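Local atomic coordinates of DNA polymerase III, beta subunit (PDB entry 3T0P), a protein that probably encircles DNA as a ring-shaped head-to-tail homodimer and tethers DNA polymerases and other proteins to it, making replication processive. Residues V15-K20 against S204-G209; S19-T24 against M50-E55; K44-D49 against S117-V122; I54-D59 against E229-V234; L130-L135 against E213-Y218. All blocks are in the same frame, centred on the assembly; numbering follows the deposited sequence.

Contact 1: residues V15-K20 against S204-G209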
# COMPACT_ATOMS: atom_id res chain seq x y z
N VAL B 15 9.91 19.35 5.52
CA VAL B 15 9.37 18.54 6.63
C VAL B 15 9.40 17.06 6.24
O VAL B 15 9.66 16.23 7.10
CB VAL B 15 7.97 18.97 7.17
CG1 VAL B 15 7.91 20.47 7.45
CG2 VAL B 15 6.83 18.54 6.25
N ASN B 16 9.17 16.74 4.96
CA ASN B 16 9.21 15.38 4.43
C ASN B 16 10.62 14.80 4.47
O ASN B 16 10.77 13.59 4.54
CB ASN B 16 8.68 15.35 3.01
CG ASN B 16 7.18 15.33 2.90
OD1 ASN B 16 6.45 15.15 3.89
ND2 ASN B 16 6.68 15.50 1.69
N ILE B 17 11.65 15.63 4.42
CA ILE B 17 13.03 15.16 4.49
C ILE B 17 13.42 14.91 5.96
O ILE B 17 13.85 13.81 6.29
CB ILE B 17 13.98 16.14 3.76
CG1 ILE B 17 13.77 16.03 2.21
CG2 ILE B 17 15.45 15.87 4.14
CD1 ILE B 17 14.39 17.14 1.40
N VAL B 18 13.26 15.91 6.84
CA VAL B 18 13.71 15.83 8.23
C VAL B 18 12.92 14.81 9.06
O VAL B 18 13.47 14.27 10.01
CB VAL B 18 13.81 17.21 8.95
CG1 VAL B 18 14.79 18.12 8.23
CG2 VAL B 18 12.44 17.88 9.09
N SER B 19 11.67 14.53 8.67
CA SER B 19 10.80 13.54 9.32
C SER B 19 11.41 12.13 9.37
O SER B 19 11.02 11.34 10.23
CB SER B 19 9.45 13.46 8.61
OG SER B 19 8.71 14.63 8.95
N LYS B 20 12.35 11.81 8.46
CA LYS B 20 13.01 10.49 8.44
C LYS B 20 13.93 10.27 9.64
O LYS B 20 14.37 9.15 9.84
CB LYS B 20 13.79 10.30 7.13
CG LYS B 20 12.93 9.68 6.03
CD LYS B 20 11.80 10.60 5.59
CE LYS B 20 10.99 10.06 4.45
NZ LYS B 20 9.88 10.99 4.12
N SER B 204 17.94 6.20 2.13
CA SER B 204 17.33 5.62 0.94
C SER B 204 15.99 6.31 0.61
O SER B 204 15.69 6.52 -0.56
CB SER B 204 17.07 4.13 1.14
OG SER B 204 18.24 3.40 0.81
N LYS B 205 15.22 6.66 1.64
CA LYS B 205 13.90 7.30 1.50
C LYS B 205 13.98 8.79 1.10
O LYS B 205 12.97 9.32 0.66
CB LYS B 205 13.14 7.19 2.83
CG LYS B 205 12.78 5.77 3.25
CD LYS B 205 12.10 5.82 4.61
CE LYS B 205 11.87 4.47 5.20
NZ LYS B 205 11.37 4.59 6.60
N ILE B 206 15.12 9.49 1.30
CA ILE B 206 15.15 10.92 0.98
C ILE B 206 16.05 11.26 -0.21
O ILE B 206 16.03 12.40 -0.67
CB ILE B 206 15.49 11.79 2.20
CG1 ILE B 206 16.85 11.43 2.85
CG2 ILE B 206 14.34 11.76 3.19
CD1 ILE B 206 17.33 12.46 3.90
N ILE B 207 16.84 10.29 -0.70
CA ILE B 207 17.75 10.48 -1.81
C ILE B 207 16.99 10.12 -3.10
O ILE B 207 16.52 8.99 -3.26
CB ILE B 207 19.09 9.68 -1.60
CG1 ILE B 207 20.20 10.63 -1.18
CG2 ILE B 207 19.54 8.88 -2.80
CD1 ILE B 207 21.36 9.93 -0.49
N PRO B 208 16.82 11.12 -4.00
CA PRO B 208 16.06 10.86 -5.24
C PRO B 208 16.66 9.74 -6.08
O PRO B 208 15.92 8.89 -6.59
CB PRO B 208 16.09 12.20 -5.97
CG PRO B 208 16.30 13.21 -4.88
CD PRO B 208 17.24 12.53 -3.92
N GLY B 209 18.00 9.69 -6.15
CA GLY B 209 18.71 8.65 -6.87
C GLY B 209 19.11 8.97 -8.30
O GLY B 209 19.31 8.06 -9.11

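Contact 2: residues S19-T24 against M50-E55. With EDO (1,2-ethanediol), chain X.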
# COMPACT_ATOMS: atom_id res chain seq x y z
N SER B 19 11.67 14.53 8.67
CA SER B 19 10.80 13.54 9.32
C SER B 19 11.41 12.13 9.37
O SER B 19 11.02 11.34 10.23
CB SER B 19 9.45 13.46 8.61
OG SER B 19 8.71 14.63 8.95
N LYS B 20 12.35 11.81 8.46
CA LYS B 20 13.01 10.49 8.44
C LYS B 20 13.93 10.27 9.64
O LYS B 20 14.37 9.15 9.84
CB LYS B 20 13.79 10.30 7.13
CG LYS B 20 12.93 9.68 6.03
CD LYS B 20 11.80 10.60 5.59
CE LYS B 20 10.99 10.06 4.45
NZ LYS B 20 9.88 10.99 4.12
N ALA B 21 14.20 11.33 10.45
CA ALA B 21 15.04 11.25 11.65
C ALA B 21 14.19 11.36 12.91
O ALA B 21 14.73 11.37 14.02
CB ALA B 21 16.09 12.34 11.63
N VAL B 22 12.86 11.48 12.73
CA VAL B 22 11.93 11.59 13.85
C VAL B 22 11.59 10.16 14.31
O VAL B 22 11.13 9.37 13.49
CB VAL B 22 10.65 12.44 13.53
CG1 VAL B 22 9.64 12.38 14.67
CG2 VAL B 22 11.02 13.89 13.22
N PRO B 23 11.83 9.78 15.60
CA PRO B 23 11.54 8.40 16.02
C PRO B 23 10.07 8.01 15.84
O PRO B 23 9.14 8.77 16.13
CB PRO B 23 11.97 8.35 17.48
CG PRO B 23 12.87 9.53 17.66
CD PRO B 23 12.41 10.57 16.70
N THR B 24 9.89 6.82 15.29
CA THR B 24 8.60 6.17 14.99
C THR B 24 7.72 6.05 16.24
O THR B 24 6.56 6.44 16.23
CB THR B 24 8.83 4.78 14.36
OG1 THR B 24 10.12 4.72 13.72
CG2 THR B 24 7.73 4.39 13.40
N MSE B 50 19.43 11.43 18.20
CA MSE B 50 20.71 11.26 18.93
C MSE B 50 21.68 10.34 18.19
O MSE B 50 22.88 10.40 18.44
CB MSE B 50 20.54 10.81 20.39
CG MSE B 50 19.66 11.75 21.21
SE MSE B 50 20.16 13.65 21.14
CE MSE B 50 21.76 13.54 22.33
N GLU B 51 21.18 9.48 17.30
CA GLU B 51 21.99 8.63 16.45
C GLU B 51 22.05 9.27 15.04
O GLU B 51 23.12 9.41 14.47
CB GLU B 51 21.43 7.20 16.38
CG GLU B 51 22.19 6.29 15.43
CD GLU B 51 21.85 4.82 15.53
OE1 GLU B 51 22.43 4.15 16.43
OE2 GLU B 51 21.05 4.33 14.71
N LEU B 52 20.89 9.63 14.51
CA LEU B 52 20.74 10.22 13.19
C LEU B 52 20.13 11.60 13.29
O LEU B 52 19.08 11.78 13.90
CB LEU B 52 19.85 9.29 12.35
CG LEU B 52 19.55 9.69 10.92
CD1 LEU B 52 20.76 9.45 10.04
CD2 LEU B 52 18.36 8.88 10.39
N GLY B 53 20.80 12.56 12.67
CA GLY B 53 20.40 13.96 12.56
C GLY B 53 20.19 14.34 11.11
O GLY B 53 20.98 13.97 10.24
N ILE B 54 19.08 15.03 10.82
CA ILE B 54 18.81 15.52 9.47
C ILE B 54 18.49 17.00 9.62
O ILE B 54 17.69 17.42 10.46
CB ILE B 54 17.75 14.75 8.63
CG1 ILE B 54 18.03 13.23 8.60
CG2 ILE B 54 17.69 15.30 7.19
CD1 ILE B 54 16.93 12.40 7.98
N GLU B 55 19.10 17.78 8.74
CA GLU B 55 19.03 19.23 8.64
C GLU B 55 18.76 19.62 7.22
O GLU B 55 19.34 19.06 6.29
CB GLU B 55 20.41 19.74 9.05
CG GLU B 55 20.49 21.12 9.65
CD GLU B 55 21.94 21.35 10.03
OE1 GLU B 55 22.77 21.55 9.11
OE2 GLU B 55 22.27 21.19 11.23
C1 EDO X . 23.05 22.95 4.34
O1 EDO X . 22.67 21.75 3.64
C2 EDO X . 22.87 22.79 5.85
O2 EDO X . 21.65 22.08 6.13

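Contact 3: residues K44-D49 against S117-V122. With ACT (acetate ion), chain S.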
# COMPACT_ATOMS: atom_id res chain seq x y z
N LYS B 44 16.21 26.93 8.94
CA LYS B 44 16.73 25.58 9.08
C LYS B 44 15.70 24.70 9.77
O LYS B 44 15.23 25.06 10.84
CB LYS B 44 18.03 25.65 9.91
CG LYS B 44 19.18 24.78 9.46
CD LYS B 44 20.55 25.34 9.95
CE LYS B 44 21.11 24.61 11.16
NZ LYS B 44 22.18 25.37 11.90
N LEU B 45 15.36 23.55 9.16
CA LEU B 45 14.52 22.53 9.78
C LEU B 45 15.44 21.47 10.29
O LEU B 45 16.40 21.14 9.60
CB LEU B 45 13.50 21.92 8.84
CG LEU B 45 12.36 22.79 8.36
CD1 LEU B 45 11.38 21.97 7.57
CD2 LEU B 45 11.67 23.51 9.51
N MSE B 46 15.15 20.90 11.45
CA MSE B 46 16.04 19.89 12.03
C MSE B 46 15.28 18.84 12.82
O MSE B 46 14.34 19.16 13.54
CB MSE B 46 17.04 20.61 12.95
CG MSE B 46 18.25 19.78 13.35
SE MSE B 46 19.53 20.80 14.51
CE MSE B 46 19.52 22.54 13.58
N ALA B 47 15.69 17.58 12.67
CA ALA B 47 15.22 16.45 13.45
C ALA B 47 16.43 15.63 13.89
O ALA B 47 17.39 15.46 13.12
CB ALA B 47 14.23 15.61 12.68
N ASN B 48 16.45 15.24 15.16
CA ASN B 48 17.56 14.48 15.72
C ASN B 48 17.07 13.42 16.69
O ASN B 48 16.37 13.76 17.63
CB ASN B 48 18.55 15.42 16.40
CG ASN B 48 19.83 14.76 16.82
OD1 ASN B 48 20.16 13.66 16.37
ND2 ASN B 48 20.57 15.41 17.69
N ASP B 49 17.47 12.16 16.48
CA ASP B 49 17.12 11.06 17.38
C ASP B 49 18.32 10.64 18.25
O ASP B 49 18.24 9.63 18.94
CB ASP B 49 16.55 9.87 16.61
CG ASP B 49 17.52 9.15 15.70
OD1 ASP B 49 18.62 8.81 16.15
OD2 ASP B 49 17.16 8.89 14.53
N SER B 117 18.29 18.67 21.28
CA SER B 117 19.71 18.34 21.16
C SER B 117 20.12 18.52 19.70
O SER B 117 19.69 17.75 18.83
CB SER B 117 19.98 16.92 21.65
OG SER B 117 21.38 16.71 21.75
N TYR B 118 20.86 19.59 19.42
CA TYR B 118 21.30 19.95 18.07
C TYR B 118 22.28 18.97 17.50
O TYR B 118 23.01 18.30 18.25
CB TYR B 118 21.98 21.32 18.10
CG TYR B 118 21.02 22.49 18.06
CD1 TYR B 118 20.25 22.82 19.17
CD2 TYR B 118 20.95 23.31 16.94
CE1 TYR B 118 19.39 23.91 19.14
CE2 TYR B 118 20.11 24.41 16.91
CZ TYR B 118 19.34 24.72 18.03
OH TYR B 118 18.50 25.80 18.02
N ILE B 119 22.32 18.89 16.16
CA ILE B 119 23.26 18.03 15.46
C ILE B 119 24.66 18.56 15.81
O ILE B 119 24.87 19.78 15.71
CB ILE B 119 22.98 18.03 13.95
CG1 ILE B 119 21.61 17.33 13.64
CG2 ILE B 119 24.15 17.41 13.18
CD1 ILE B 119 21.04 17.64 12.28
N PRO B 120 25.59 17.71 16.31
CA PRO B 120 26.91 18.23 16.67
C PRO B 120 27.70 18.74 15.47
O PRO B 120 27.43 18.34 14.33
CB PRO B 120 27.61 17.01 17.28
CG PRO B 120 26.93 15.84 16.64
CD PRO B 120 25.51 16.25 16.52
N TYR B 121 28.67 19.62 15.73
CA TYR B 121 29.59 20.07 14.71
C TYR B 121 30.50 18.89 14.36
O TYR B 121 30.96 18.17 15.27
CB TYR B 121 30.41 21.28 15.21
CG TYR B 121 31.65 21.55 14.37
CD1 TYR B 121 31.56 22.25 13.17
CD2 TYR B 121 32.89 21.05 14.75
CE1 TYR B 121 32.68 22.47 12.37
CE2 TYR B 121 34.02 21.27 13.96
CZ TYR B 121 33.92 21.99 12.78
OH TYR B 121 35.03 22.21 12.01
N VAL B 122 30.73 18.66 13.07
CA VAL B 122 31.59 17.57 12.59
C VAL B 122 32.60 18.20 11.66
O VAL B 122 32.21 18.85 10.68
CB VAL B 122 30.82 16.39 11.92
CG1 VAL B 122 31.77 15.27 11.52
CG2 VAL B 122 29.72 15.85 12.82
C ACT S . 23.60 13.12 15.67
O ACT S . 23.15 13.62 16.71
OXT ACT S . 22.95 13.24 14.68
CH3 ACT S . 24.94 12.43 15.59
O HOH W 1 23.36 15.09 19.44

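Contact 4: residues I54-D59 against E229-V234. With EDO (1,2-ethanediol), chain X.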
# COMPACT_ATOMS: atom_id res chain seq x y z
N ILE B 54 19.08 15.03 10.82
CA ILE B 54 18.81 15.52 9.47
C ILE B 54 18.49 17.00 9.62
O ILE B 54 17.69 17.42 10.46
CB ILE B 54 17.75 14.75 8.63
CG1 ILE B 54 18.03 13.23 8.60
CG2 ILE B 54 17.69 15.30 7.19
CD1 ILE B 54 16.93 12.40 7.98
N GLU B 55 19.10 17.78 8.74
CA GLU B 55 19.03 19.23 8.64
C GLU B 55 18.76 19.62 7.22
O GLU B 55 19.34 19.06 6.29
CB GLU B 55 20.41 19.74 9.05
CG GLU B 55 20.49 21.12 9.65
CD GLU B 55 21.94 21.35 10.03
OE1 GLU B 55 22.77 21.55 9.11
OE2 GLU B 55 22.27 21.19 11.23
N THR B 56 17.89 20.60 7.02
CA THR B 56 17.57 21.06 5.68
C THR B 56 17.28 22.56 5.73
O THR B 56 16.84 23.09 6.77
CB THR B 56 16.44 20.18 5.07
OG1 THR B 56 16.49 20.23 3.65
CG2 THR B 56 15.06 20.54 5.57
N ILE B 57 17.65 23.27 4.65
CA ILE B 57 17.46 24.71 4.55
C ILE B 57 16.22 24.97 3.72
O ILE B 57 16.06 24.40 2.63
CB ILE B 57 18.71 25.45 3.99
CG1 ILE B 57 19.97 25.26 4.89
CG2 ILE B 57 18.44 26.95 3.72
CD1 ILE B 57 19.94 25.96 6.29
N ILE B 58 15.32 25.79 4.26
CA ILE B 58 14.05 26.18 3.61
C ILE B 58 14.20 27.59 3.10
O ILE B 58 14.65 28.47 3.84
CB ILE B 58 12.83 26.05 4.57
CG1 ILE B 58 12.74 24.66 5.23
CG2 ILE B 58 11.52 26.43 3.90
CD1 ILE B 58 12.79 23.44 4.27
N ASP B 59 13.85 27.81 1.81
CA ASP B 59 13.84 29.16 1.25
C ASP B 59 12.65 29.88 1.84
O ASP B 59 11.58 29.28 1.97
CB ASP B 59 13.80 29.15 -0.29
CG ASP B 59 15.09 28.68 -0.96
OD1 ASP B 59 16.15 29.31 -0.72
OD2 ASP B 59 15.04 27.70 -1.74
N GLU B 229 21.84 18.25 -2.27
CA GLU B 229 20.88 19.33 -2.53
C GLU B 229 20.96 20.33 -1.37
O GLU B 229 22.04 20.88 -1.16
CB GLU B 229 19.46 18.77 -2.79
CG GLU B 229 19.46 17.67 -3.85
CD GLU B 229 18.17 16.90 -4.07
OE1 GLU B 229 17.31 16.85 -3.15
OE2 GLU B 229 18.04 16.30 -5.16
N ASN B 230 19.91 20.51 -0.55
CA ASN B 230 19.97 21.46 0.56
C ASN B 230 19.87 20.76 1.91
O ASN B 230 19.47 21.38 2.91
CB ASN B 230 18.85 22.51 0.42
CG ASN B 230 19.20 23.57 -0.59
OD1 ASN B 230 20.04 24.46 -0.33
ND2 ASN B 230 18.62 23.45 -1.78
N THR B 231 20.27 19.47 1.94
CA THR B 231 20.17 18.58 3.09
C THR B 231 21.51 18.08 3.56
O THR B 231 22.42 17.83 2.77
CB THR B 231 19.25 17.41 2.68
OG1 THR B 231 17.99 17.96 2.32
CG2 THR B 231 19.03 16.39 3.80
N THR B 232 21.63 17.92 4.88
CA THR B 232 22.77 17.37 5.59
C THR B 232 22.24 16.27 6.49
O THR B 232 21.32 16.48 7.27
CB THR B 232 23.55 18.45 6.35
OG1 THR B 232 23.92 19.47 5.44
CG2 THR B 232 24.81 17.91 6.99
N VAL B 233 22.80 15.09 6.35
CA VAL B 233 22.50 13.94 7.17
C VAL B 233 23.74 13.67 7.96
O VAL B 233 24.83 13.61 7.38
CB VAL B 233 22.04 12.73 6.34
CG1 VAL B 233 21.91 11.50 7.22
CG2 VAL B 233 20.72 13.01 5.62
N VAL B 234 23.60 13.60 9.30
CA VAL B 234 24.70 13.30 10.21
C VAL B 234 24.36 12.05 11.03
O VAL B 234 23.29 11.95 11.61
CB VAL B 234 25.05 14.50 11.11
CG1 VAL B 234 26.25 14.17 12.01
CG2 VAL B 234 25.32 15.74 10.26
C1 EDO X . 23.05 22.95 4.34
O1 EDO X . 22.67 21.75 3.64
C2 EDO X . 22.87 22.79 5.85
O2 EDO X . 21.65 22.08 6.13

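Contact 5: residues L130-L135 against E213-Y218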
# COMPACT_ATOMS: atom_id res chain seq x y z
N LEU B 130 29.95 10.44 -4.54
CA LEU B 130 29.23 9.36 -5.21
C LEU B 130 27.99 9.95 -5.83
O LEU B 130 27.43 10.91 -5.27
CB LEU B 130 28.81 8.23 -4.22
CG LEU B 130 29.90 7.49 -3.47
CD1 LEU B 130 29.30 6.61 -2.41
CD2 LEU B 130 30.77 6.68 -4.40
N SER B 131 27.49 9.38 -6.94
CA SER B 131 26.21 9.87 -7.46
C SER B 131 25.13 9.40 -6.50
O SER B 131 25.35 8.45 -5.74
CB SER B 131 25.93 9.38 -8.89
OG SER B 131 25.72 7.98 -9.01
N GLN B 132 24.01 10.12 -6.47
CA GLN B 132 22.86 9.74 -5.68
C GLN B 132 22.46 8.30 -6.06
O GLN B 132 22.16 7.50 -5.17
CB GLN B 132 21.69 10.71 -5.97
CG GLN B 132 21.73 12.00 -5.19
CD GLN B 132 20.57 12.90 -5.52
OE1 GLN B 132 19.57 12.50 -6.13
NE2 GLN B 132 20.71 14.17 -5.19
N PHE B 133 22.50 7.98 -7.37
CA PHE B 133 22.18 6.67 -7.92
C PHE B 133 23.07 5.58 -7.32
O PHE B 133 22.55 4.58 -6.83
CB PHE B 133 22.34 6.68 -9.45
CG PHE B 133 22.07 5.33 -10.07
CD1 PHE B 133 20.76 4.89 -10.27
CD2 PHE B 133 23.11 4.49 -10.44
CE1 PHE B 133 20.50 3.63 -10.81
CE2 PHE B 133 22.85 3.23 -10.99
CZ PHE B 133 21.55 2.82 -11.20
N THR B 134 24.39 5.77 -7.37
CA THR B 134 25.36 4.80 -6.86
C THR B 134 25.12 4.54 -5.37
O THR B 134 25.11 3.38 -4.97
CB THR B 134 26.76 5.30 -7.15
OG1 THR B 134 26.92 5.41 -8.56
CG2 THR B 134 27.84 4.41 -6.57
N LEU B 135 24.89 5.59 -4.57
CA LEU B 135 24.70 5.42 -3.14
C LEU B 135 23.39 4.71 -2.85
O LEU B 135 23.35 3.82 -2.00
CB LEU B 135 24.76 6.78 -2.39
CG LEU B 135 24.51 6.73 -0.87
CD1 LEU B 135 25.54 5.79 -0.15
CD2 LEU B 135 24.51 8.12 -0.27
N GLU B 213 23.21 13.70 -10.31
CA GLU B 213 23.35 14.47 -9.08
C GLU B 213 24.30 13.74 -8.15
O GLU B 213 24.32 12.52 -8.16
CB GLU B 213 21.98 14.68 -8.41
CG GLU B 213 21.12 15.75 -9.04
CD GLU B 213 19.84 16.04 -8.28
OE1 GLU B 213 18.88 15.24 -8.40
OE2 GLU B 213 19.80 17.05 -7.54
N ASP B 214 25.05 14.47 -7.33
CA ASP B 214 26.04 13.86 -6.43
C ASP B 214 25.74 14.03 -4.94
O ASP B 214 25.05 14.97 -4.52
CB ASP B 214 27.42 14.44 -6.74
CG ASP B 214 27.99 13.94 -8.05
OD1 ASP B 214 27.89 12.72 -8.31
OD2 ASP B 214 28.56 14.76 -8.80
N VAL B 215 26.34 13.16 -4.15
CA VAL B 215 26.33 13.14 -2.69
C VAL B 215 27.77 13.36 -2.21
O VAL B 215 28.68 12.65 -2.66
CB VAL B 215 25.71 11.83 -2.10
CG1 VAL B 215 25.57 11.93 -0.57
CG2 VAL B 215 24.33 11.56 -2.72
N VAL B 216 27.98 14.31 -1.30
CA VAL B 216 29.32 14.52 -0.74
C VAL B 216 29.32 13.85 0.65
O VAL B 216 28.41 14.08 1.45
CB VAL B 216 29.76 16.01 -0.72
CG1 VAL B 216 31.19 16.15 -0.17
CG2 VAL B 216 29.67 16.62 -2.12
N ILE B 217 30.27 12.98 0.89
CA ILE B 217 30.33 12.23 2.14
C ILE B 217 31.60 12.59 2.94
O ILE B 217 32.68 12.66 2.36
CB ILE B 217 30.24 10.69 1.84
CG1 ILE B 217 28.90 10.34 1.14
CG2 ILE B 217 30.41 9.83 3.13
CD1 ILE B 217 28.85 8.93 0.50
N TYR B 218 31.46 12.80 4.25
CA TYR B 218 32.60 13.04 5.15
C TYR B 218 32.59 12.01 6.24
O TYR B 218 31.53 11.78 6.83
CB TYR B 218 32.56 14.45 5.78
CG TYR B 218 32.63 15.58 4.79
CD1 TYR B 218 33.85 16.06 4.34
CD2 TYR B 218 31.47 16.16 4.29
CE1 TYR B 218 33.92 17.10 3.42
CE2 TYR B 218 31.53 17.21 3.37
CZ TYR B 218 32.76 17.68 2.95
OH TYR B 218 32.82 18.72 2.06
O HOH W 2 22.70 15.69 -4.67

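Contact 1: residues V15-K20 against S204-G209
Ile206 sets its two branches against Ile17 and Lys20, at the end of helix 8-18 and the turn after it. CG2 takes the tight side: it sits 3.7 Å from the backbone Ile17 O and equally close to Lys20 CD. The second branch reaches further over the helix, where Ile206 CD1 meets Ile17 CG2 at 3.9 Å, the two side chains crossing at about a right angle. For this Ile206 holds CG1 between its backbone N and carbonyl carbon (chi1 57°), which puts CG2 anti to the carbonyl carbon, on the side of Lys20. The lysine slides past the isoleucine in the opposite direction; a bend at chi2 (66°) folds its chain back along the preceding helical turn, and Lys20 NZ bonds to Asn16 O at 2.8 Å, in the carbonyl plane. Ile54 of strand 52-58 adjoins this apolar patch. The outer side is looser. There Lys205 offers little more than its CB, 3.9 Å from Lys20 CE, and its extended chain runs on into solvent, with a weak, long ion pair to Glu202. The C-terminal ends of helices 8-18 (N-terminal domain) and 197-206 (central domain) thus meet over a shared sheet, the helix-lined inner layer of the beta sliding clamp fold.

Contact 2: residues S19-T24 against M50-E55
Ala21 points its CB toward strand 52-58 and lands between two side chains of the same strand face, Leu52 and Ile54. Against Ile54 the fit is close: Ala21 CB lies 3.7 Å from Ile54 CG1 and as near to CD1, so the methyl rests alongside the outer half of the isoleucine chain. Ile54 turns this branch up from the sheet with CG1 beside its own backbone N and opposite the carbonyl carbon (chi1 -51°), and an extended chi2 carries CD1 on to the turn, 3.8 Å from Ala21 N. The same CD1 touches Lys20 CB at 3.9 Å, a contact made by the root of the lysine while its amine is turned back to Asn16.

Leu52 stands further off. Its CG lies opposite the backbone N (chi1 -180°), and Leu52 CD2 comes to 4.0 Å from Lys20 O but only to 4.3 Å from Ala21 CB; the methyl of Ala21 is nearer the strand backbone, 3.8 Å from Leu52 O. The short side chain is consistent with the 3-10 turn lying close to the sheet. That turn is closed by the backbone bond from Val22 N to Ser19 O.

The turn continues directly from helix 8-18 and lies over strand 52-58 where strand 43-48 runs beside it, Ala21 also touching Ala47. On the other flank, strand 231-236 borders Leu52 and Ile54 through Val233, and helix 197-206 covers the same face, with Thr199 against Leu52 and Glu202 against Lys20.

Contact 3: residues K44-D49 against S117-V122
A Met-aromatic contact and an asparagine side-chain hydrogen bond hold the irregular segment 117-122, part of the long loop leading to strand 127-131, across the face of strand 43-48. Residue 46 is selenomethionine, and its SE approaches the Tyr118 ring obliquely, with Met46 SE 3.8 Å from Tyr118 CD2. Its chain leaves the strand with CG opposite the backbone N (chi1 -165°) and bends only at chi3, which swings the methyl to the ring: Met46 CE is 3.7 Å from Tyr118 CD2. Tyr118 crosses it at about a right angle, its hydroxyl held by Asp37. Lower on the same side chain, Met46 CG packs on Ile119 CD1 at 3.7 Å.

Asn48 supplies the polar grip. Its ND2 gives a short, nearly straight bond to Ser117 O, 2.7 Å long with 173° at the hydrogen; the oxygen lies in the plane of the asparagine amide, whereas ND2 sits above the carbonyl plane of Ser117. Asn48 OD1 accepts from Met50 N, so both ends of the amide are engaged and its flip is fixed. An alanine here would remove both bonds and would probably leave Ser117 O without its amide donor and the loop less firmly held to the strand end.

One water links Ser117 OG, Tyr118 O and Asn48 ND2 weakly, and donates to an acetate, probably from the crystallisation liquor, at 3.1 Å from the acetate O. The chemistry is therefore divided: apolar and selenium contacts at Met46, and at Asn48 an amide oriented by donating to one backbone carbonyl and accepting from one backbone N-H.

Contact 4: residues I54-D59 against E229-V234
Glu55 and Thr232 form the hydrogen-bonded pair at the centre of an antiparallel ladder, its strand axes 4.7 Å apart and running at 169° to each other. Glu55 N donates to Thr232 O at 3.0 Å, and Thr232 N returns a bond to Glu55 O at 2.9 Å. Two residues further on, Ile57 N bonds to Asn230 O at 3.1 Å. CA-H...O contacts fill in between, among them Thr231 CA to Glu55 O.

Side-chain polar contact centres on the non-hydrogen-bonded pair Thr56 and Thr231. Their hydroxyls meet at 3.0 Å between Thr56 OG1 and Thr231 OG1. Thr56 puts OG1 opposite its backbone N (chi1 -156°), which leans the hydroxyl across toward the neighbouring strand; both residues are buried, and the two hydroxyls pair there, either of them a possible donor.

Apolar contact lies on the same face. Ile54 and Val233 stand side by side and point the same way, with Ile54 CG1 4.0 Å from Val233 CG2, while Ile54 CG2 meets Thr231 CG2 at 3.8 Å. On the opposite face, a 1,2-ethanediol, probably from the crystallisation liquor, spans the strands: its O1 pairs with Thr232 OG1 and its O2 weakly with Glu55 OE1.

The ladder joins the N-terminal to the central domain within one continuous sheet. Strand 43-48 flanks it on the 52-58 side and strand 223-228 on the 231-236 side, and helix 8-18 lies over the Ile54 and Thr56 face, with Ile17 on Ile54 and Thr231 and Val18 on Thr56.

Contact 5: residues L130-L135 against E213-Y218
Leu130 and Val215 form an antiparallel hydrogen-bonded pair, after which segment 130-135 turns from strand into helix at Ser131. This strand-to-helix unit belongs to the central domain of the beta clamp fold, with strand 127-131 at the edge of the sheet. Val215 N bonds to Leu130 O at 2.7 Å, and Leu130 N answers to Val215 O. The ladder carries on into the first turn of the helix, where Gln132 N donates to Glu213 O at 3.0 Å, the donor lying 30° out of the carbonyl plane of Glu213. Ser131 is the N-cap residue; chi1 of 68° sets OG between its backbone N and carbonyl carbon, and Ser131 OG pairs with Thr134 OG1 at 2.9 Å.

Under the helix, Val215 is the shared floor. The Gln132 side chain crosses it at about a right angle, with Gln132 CG 3.6 Å from Val215 CG2, and Leu135 CD2 meets its other methyl, CG1, at 4.0 Å. Further along the strand, Leu130 CD1 touches Ile217 CD1 at 3.7 Å.

Gln132 stretches out over Glu213, its amide plane turned 50° from the carboxylate. Gln132 OE1 accepts from Gly209 N, beyond helix 197-206. An alanine in its place would take away the amide and is likely to leave Gly209 N without this acceptor and a gap beside Val215. Glu213 and Glu229 bring like charges close together here, and the amide nitrogen, weakly bonded to Glu229, may ease their repulsion. A water joins Gln132 to the strand, accepting from Gln132 NE2 at 2.6 Å and donating to Asp214 O.

In the fold
From the N terminus, helix 8-18 opens the wide loop that contact 1 closes at helix 197-206, and its following turn closes a short loop on strand 52-58 in contact 2. Contact 3, from strand 43-48 to the loop at 117-122, crosses contact 2 and nests within contact 1. Strand 52-58, already used by contact 2, starts contact 4, which crosses contacts 1 and 3 and reaches strand 231-236. Contact 5 lies inside the loop of contact 4, crosses contact 1 and follows contacts 2 and 3 in series. Contacts 2 and 3 thus lie within the N-terminal domain and contact 5 within the central one, while contacts 1 and 4 join the two through helices and sheet.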